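Local coordinates for fiber protein (Snake adenovirus 1, PDB 4UMI), which forms the head of the trimeric fibre spike protruding from the capsid vertices, and probably attaches the virion to a host-cell receptor, at residues Ala108-Leu111 / Val117-Ala120; Phe121-Glu126 / Ser157-Ala162. All blocks are in the same frame, centred on the assembly; numbering follows the deposited sequence.

Contact 1: Ala108-Leu111 / Val117-Ala120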
loop_
_atom_site.group_PDB
_atom_site.type_symbol
_atom_site.label_atom_id
_atom_site.label_comp_id
_atom_site.label_asym_id
_atom_site.label_seq_id
_atom_site.Cartn_x
_atom_site.Cartn_y
_atom_site.Cartn_z
ATOM N N ALA A 108 -1.563 15.104 7.584
ATOM C CA ALA A 108 -0.383 15.120 6.763
ATOM C C ALA A 108 0.487 16.284 7.129
ATOM O O ALA A 108 0.004 17.312 7.623
ATOM C CB ALA A 108 -0.711 15.178 5.301
ATOM N N GLU A 109 1.788 16.160 6.861
ATOM C CA GLU A 109 2.754 17.172 7.283
ATOM C C GLU A 109 3.956 17.101 6.348
ATOM O O GLU A 109 4.361 16.005 5.940
ATOM C CB GLU A 109 3.158 16.813 8.711
ATOM C CG GLU A 109 4.012 17.791 9.445
ATOM C CD GLU A 109 4.074 17.390 10.896
ATOM O OE1 GLU A 109 3.022 16.972 11.480
ATOM O OE2 GLU A 109 5.172 17.509 11.455
ATOM N N GLU A 110 4.572 18.239 6.067
ATOM C CA GLU A 110 5.769 18.322 5.250
ATOM C C GLU A 110 6.945 18.587 6.168
ATOM O O GLU A 110 6.865 19.477 7.013
ATOM C CB GLU A 110 5.620 19.455 4.239
ATOM C CG GLU A 110 6.749 19.534 3.235
ATOM C CD GLU A 110 6.584 18.582 2.086
ATOM O OE1 GLU A 110 5.449 18.125 1.840
ATOM O OE2 GLU A 110 7.605 18.286 1.432
ATOM N N LEU A 111 8.000 17.789 6.026
ATOM C CA LEU A 111 9.240 17.930 6.794
ATOM C C LEU A 111 10.391 18.213 5.852
ATOM O O LEU A 111 10.424 17.749 4.730
ATOM C CB LEU A 111 9.576 16.663 7.589
ATOM C CG LEU A 111 8.740 16.407 8.831
ATOM C CD1 LEU A 111 7.269 16.218 8.563
ATOM C CD2 LEU A 111 9.244 15.249 9.645
ATOM N N VAL A 117 16.215 18.569 1.461
ATOM C CA VAL A 117 15.386 17.401 1.120
ATOM C C VAL A 117 14.068 17.559 1.841
ATOM O O VAL A 117 14.058 17.930 2.993
ATOM C CB VAL A 117 16.052 16.077 1.556
ATOM C CG1 VAL A 117 15.135 14.881 1.350
ATOM C CG2 VAL A 117 17.374 15.853 0.834
ATOM N N SER A 118 12.976 17.220 1.174
ATOM C CA SER A 118 11.663 17.334 1.763
ATOM C C SER A 118 10.880 16.049 1.620
ATOM O O SER A 118 10.956 15.387 0.575
ATOM C CB SER A 118 10.919 18.541 1.267
ATOM O OG SER A 118 10.603 18.380 -0.067
ATOM N N PHE A 119 10.159 15.719 2.684
ATOM C CA PHE A 119 9.245 14.592 2.737
ATOM C C PHE A 119 7.844 15.057 3.071
ATOM O O PHE A 119 7.685 16.001 3.832
ATOM C CB PHE A 119 9.634 13.567 3.822
ATOM C CG PHE A 119 10.573 12.523 3.352
ATOM C CD1 PHE A 119 11.919 12.756 3.206
ATOM C CD2 PHE A 119 10.098 11.258 3.120
ATOM C CE1 PHE A 119 12.748 11.759 2.791
ATOM C CE2 PHE A 119 10.920 10.248 2.703
ATOM C CZ PHE A 119 12.257 10.498 2.557
ATOM N N ALA A 120 6.833 14.368 2.550
ATOM C CA ALA A 120 5.486 14.471 3.061
ATOM C C ALA A 120 5.154 13.170 3.723
ATOM O O ALA A 120 5.412 12.073 3.189
ATOM C CB ALA A 120 4.517 14.771 1.955
#
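Leu111 and Phe119 face each other near the turn of a beta hairpin, as one of the antiparallel hydrogen-bonded pairs joining strands 101-112 and 118-128. Leu111 N gives its hydrogen to Phe119 O at 2.8 Å, nearly straight with 166° at the hydrogen; Phe119 N answers to Leu111 O at 2.9 Å. Each carbonyl also takes a CA-H contact: Phe119 O from Glu110 CA at 3.3 Å, Leu111 O from Ser118 CA at 3.2 Å. One residue along, Glu110 and Ala120 form a non-hydrogen-bonded pair.

This hairpin makes up two strands of a four-stranded antiparallel sheet in the fibre head, and its two faces differ. Leu111 and Phe119 both turn to the inner one, toward strands 148-151 and 185-190, where Phe148, Leu186 and Leu188 pack against them. On the other face, Glu110 has CG anti to the backbone N (chi1 -174°), and a bend at chi2 (82°) folds the carboxylate back across the partner strand. Glu110 OE2 comes to 3.3 Å from Phe119 O, two acceptors that cannot bond each other, while Glu110 OE1 rests 3.5 Å from Ala120 CB. Leu205 and Glu207 of the second subunit pack on this side.

Contact 2: Phe121-Glu126 / Ser157-Ala162; sequences FQAREE and SSFLTA
Ala123 presses its methyl group into the middle of the Phe159 ring, a CH-pi contact that carries most of this buried join between a strand and a helix. Ala123 CB sits 3.5 Å from the centroid of the Phe159 ring and only 9° off its normal, squarely over one face, and all six ring carbons of Phe159 lie 3.5 to 3.9 Å from Ala123 CB. The ring reaches the strand because Phe159 holds CG anti to its backbone N (chi1 177°), sending the side chain out from the helix.

The second kind of contact is at the ring's edge, where Arg124 O lies near the ring plane, 3.7 Å from Phe159 CE1 and equally far from Phe159 CZ. No hydrogen bond crosses between 121-126 and 157-162.

The charge of Arg124 is met on the strand's other side. Its side chain leaves the backbone away from the helix, and Arg124 NH2 forms a salt bridge to Glu126 OE1 of the second subunit, so this strand meets helix 154-161 on one face and the trimer interface on the other.

Around the aromatic group, Leu105 of strand 101-112 touches Phe159, and the Trp168 ring meets it with planes about 15° apart. Next along the helix, Leu160 packs against Leu136 of strand 131-140, Val181 of strand 175-182 and Leu186 of strand 185-190.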
loop_
_atom_site.group_PDB
_atom_site.type_symbol
_atom_site.label_atom_id
_atom_site.label_comp_id
_atom_site.label_asym_id
_atom_site.label_seq_id
_atom_site.Cartn_x
_atom_site.Cartn_y
_atom_site.Cartn_z
ATOM N N PHE A 121 4.613 13.274 4.923
ATOM C CA PHE A 121 4.134 12.139 5.691
ATOM C C PHE A 121 2.624 12.290 5.895
ATOM O O PHE A 121 2.143 13.388 6.151
ATOM C CB PHE A 121 4.815 12.047 7.030
ATOM C CG PHE A 121 6.269 11.692 6.940
ATOM C CD1 PHE A 121 6.663 10.381 6.797
ATOM C CD2 PHE A 121 7.247 12.656 6.979
ATOM C CE1 PHE A 121 7.997 10.048 6.706
ATOM C CE2 PHE A 121 8.569 12.328 6.897
ATOM C CZ PHE A 121 8.930 11.037 6.719
ATOM N N GLN A 122 1.895 11.187 5.852
ATOM C CA GLN A 122 0.486 11.126 6.208
ATOM C C GLN A 122 0.318 10.079 7.278
ATOM O O GLN A 122 0.839 8.965 7.160
ATOM C CB GLN A 122 -0.402 10.843 4.984
ATOM C CG GLN A 122 -1.861 10.521 5.267
ATOM C CD GLN A 122 -2.566 10.030 4.055
ATOM O OE1 GLN A 122 -1.931 9.626 3.065
ATOM N NE2 GLN A 122 -3.874 9.956 4.142
ATOM N N ALA A 123 -0.440 10.420 8.316
ATOM C CA ALA A 123 -0.735 9.505 9.402
ATOM C C ALA A 123 -2.241 9.266 9.447
ATOM O O ALA A 123 -3.016 10.214 9.567
ATOM C CB ALA A 123 -0.211 10.071 10.718
ATOM N N ARG A 124 -2.643 8.008 9.350
ATOM C CA ARG A 124 -4.039 7.630 9.293
ATOM C C ARG A 124 -4.338 6.589 10.345
ATOM O O ARG A 124 -3.540 5.694 10.561
ATOM C CB ARG A 124 -4.432 7.194 7.882
ATOM C CG ARG A 124 -5.884 6.906 7.657
ATOM C CD ARG A 124 -6.018 6.242 6.284
ATOM N NE ARG A 124 -5.943 7.167 5.178
ATOM C CZ ARG A 124 -5.897 6.812 3.891
ATOM N NH1 ARG A 124 -5.903 5.514 3.550
ATOM N NH2 ARG A 124 -5.833 7.749 2.927
ATOM N N GLU A 125 -5.486 6.715 11.018
ATOM C CA GLU A 125 -5.980 5.682 11.912
ATOM C C GLU A 125 -7.364 5.274 11.442
ATOM O O GLU A 125 -8.262 6.102 11.243
ATOM C CB GLU A 125 -5.995 6.136 13.369
ATOM C CG GLU A 125 -6.466 5.023 14.274
ATOM C CD GLU A 125 -6.507 5.404 15.726
ATOM O OE1 GLU A 125 -5.454 5.503 16.360
ATOM O OE2 GLU A 125 -7.609 5.580 16.256
ATOM N N GLU A 126 -7.540 3.956 11.289
ATOM C CA GLU A 126 -8.852 3.358 10.990
ATOM C C GLU A 126 -9.226 2.495 12.189
ATOM O O GLU A 126 -8.370 1.806 12.752
ATOM C CB GLU A 126 -8.823 2.455 9.731
ATOM C CG GLU A 126 -10.217 1.955 9.385
ATOM C CD GLU A 126 -10.327 0.857 8.339
ATOM O OE1 GLU A 126 -9.363 0.518 7.654
ATOM O OE2 GLU A 126 -11.435 0.293 8.198
ATOM N N SER A 157 4.443 13.298 16.150
ATOM C CA SER A 157 5.337 12.634 17.056
ATOM C C SER A 157 4.558 11.666 17.939
ATOM O O SER A 157 4.999 10.547 18.154
ATOM C CB SER A 157 6.124 13.643 17.906
ATOM O OG SER A 157 7.010 14.414 17.105
ATOM N N SER A 158 3.391 12.091 18.453
ATOM C CA SER A 158 2.523 11.235 19.251
ATOM C C SER A 158 2.118 9.984 18.472
ATOM O O SER A 158 2.181 8.871 18.976
ATOM C CB SER A 158 1.273 12.021 19.688
ATOM O OG SER A 158 0.386 11.232 20.473
ATOM N N PHE A 159 1.685 10.174 17.230
ATOM C CA PHE A 159 1.251 9.042 16.402
ATOM C C PHE A 159 2.423 8.055 16.217
ATOM O O PHE A 159 2.256 6.854 16.345
ATOM C CB PHE A 159 0.827 9.594 15.055
ATOM C CG PHE A 159 0.411 8.543 14.060
ATOM C CD1 PHE A 159 -0.875 8.096 13.998
ATOM C CD2 PHE A 159 1.343 8.004 13.175
ATOM C CE1 PHE A 159 -1.282 7.166 13.069
ATOM C CE2 PHE A 159 0.938 7.087 12.258
ATOM C CZ PHE A 159 -0.358 6.670 12.203
ATOM N N LEU A 160 3.605 8.573 15.898
ATOM C CA LEU A 160 4.753 7.719 15.603
ATOM C C LEU A 160 5.239 6.944 16.835
ATOM O O LEU A 160 5.660 5.778 16.737
ATOM C CB LEU A 160 5.884 8.529 15.019
ATOM C CG LEU A 160 5.605 9.054 13.611
ATOM C CD1 LEU A 160 6.680 10.017 13.195
ATOM C CD2 LEU A 160 5.470 7.940 12.584
ATOM N N THR A 161 5.159 7.558 18.021
ATOM C CA THR A 161 5.691 6.948 19.229
ATOM C C THR A 161 4.777 5.826 19.701
ATOM O O THR A 161 5.202 4.939 20.440
ATOM C CB THR A 161 5.844 7.989 20.341
ATOM O OG1 THR A 161 4.564 8.473 20.721
ATOM C CG2 THR A 161 6.738 9.086 19.948
ATOM N N ALA A 162 3.523 5.840 19.267
ATOM C CA ALA A 162 2.562 4.815 19.688
ATOM C C ALA A 162 2.847 3.387 19.170
ATOM O O ALA A 162 2.326 2.398 19.691
ATOM C CB ALA A 162 1.142 5.241 19.335
#

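Overall arrangement
From the N terminus, strand 101-112 runs up to contact 1, which closes the short turn leading into strand 118-128. Contact 2 opens directly afterwards on that same strand and closes a far longer excursion of 30 residues, through strands 131-140 and 148-151 into helix 154-161. The two therefore stand in series, neither nested nor crossed, with centres about 14 Å apart. They join where Glu109 N meets Phe121 O at 2.9 Å, a probable hydrogen bond continuing the hairpin ladder. Contact 1 thus holds neighbouring strands together within one sheet, whereas contact 2 fixes the helix against it. Residues of both also touch the second subunit of the trimer.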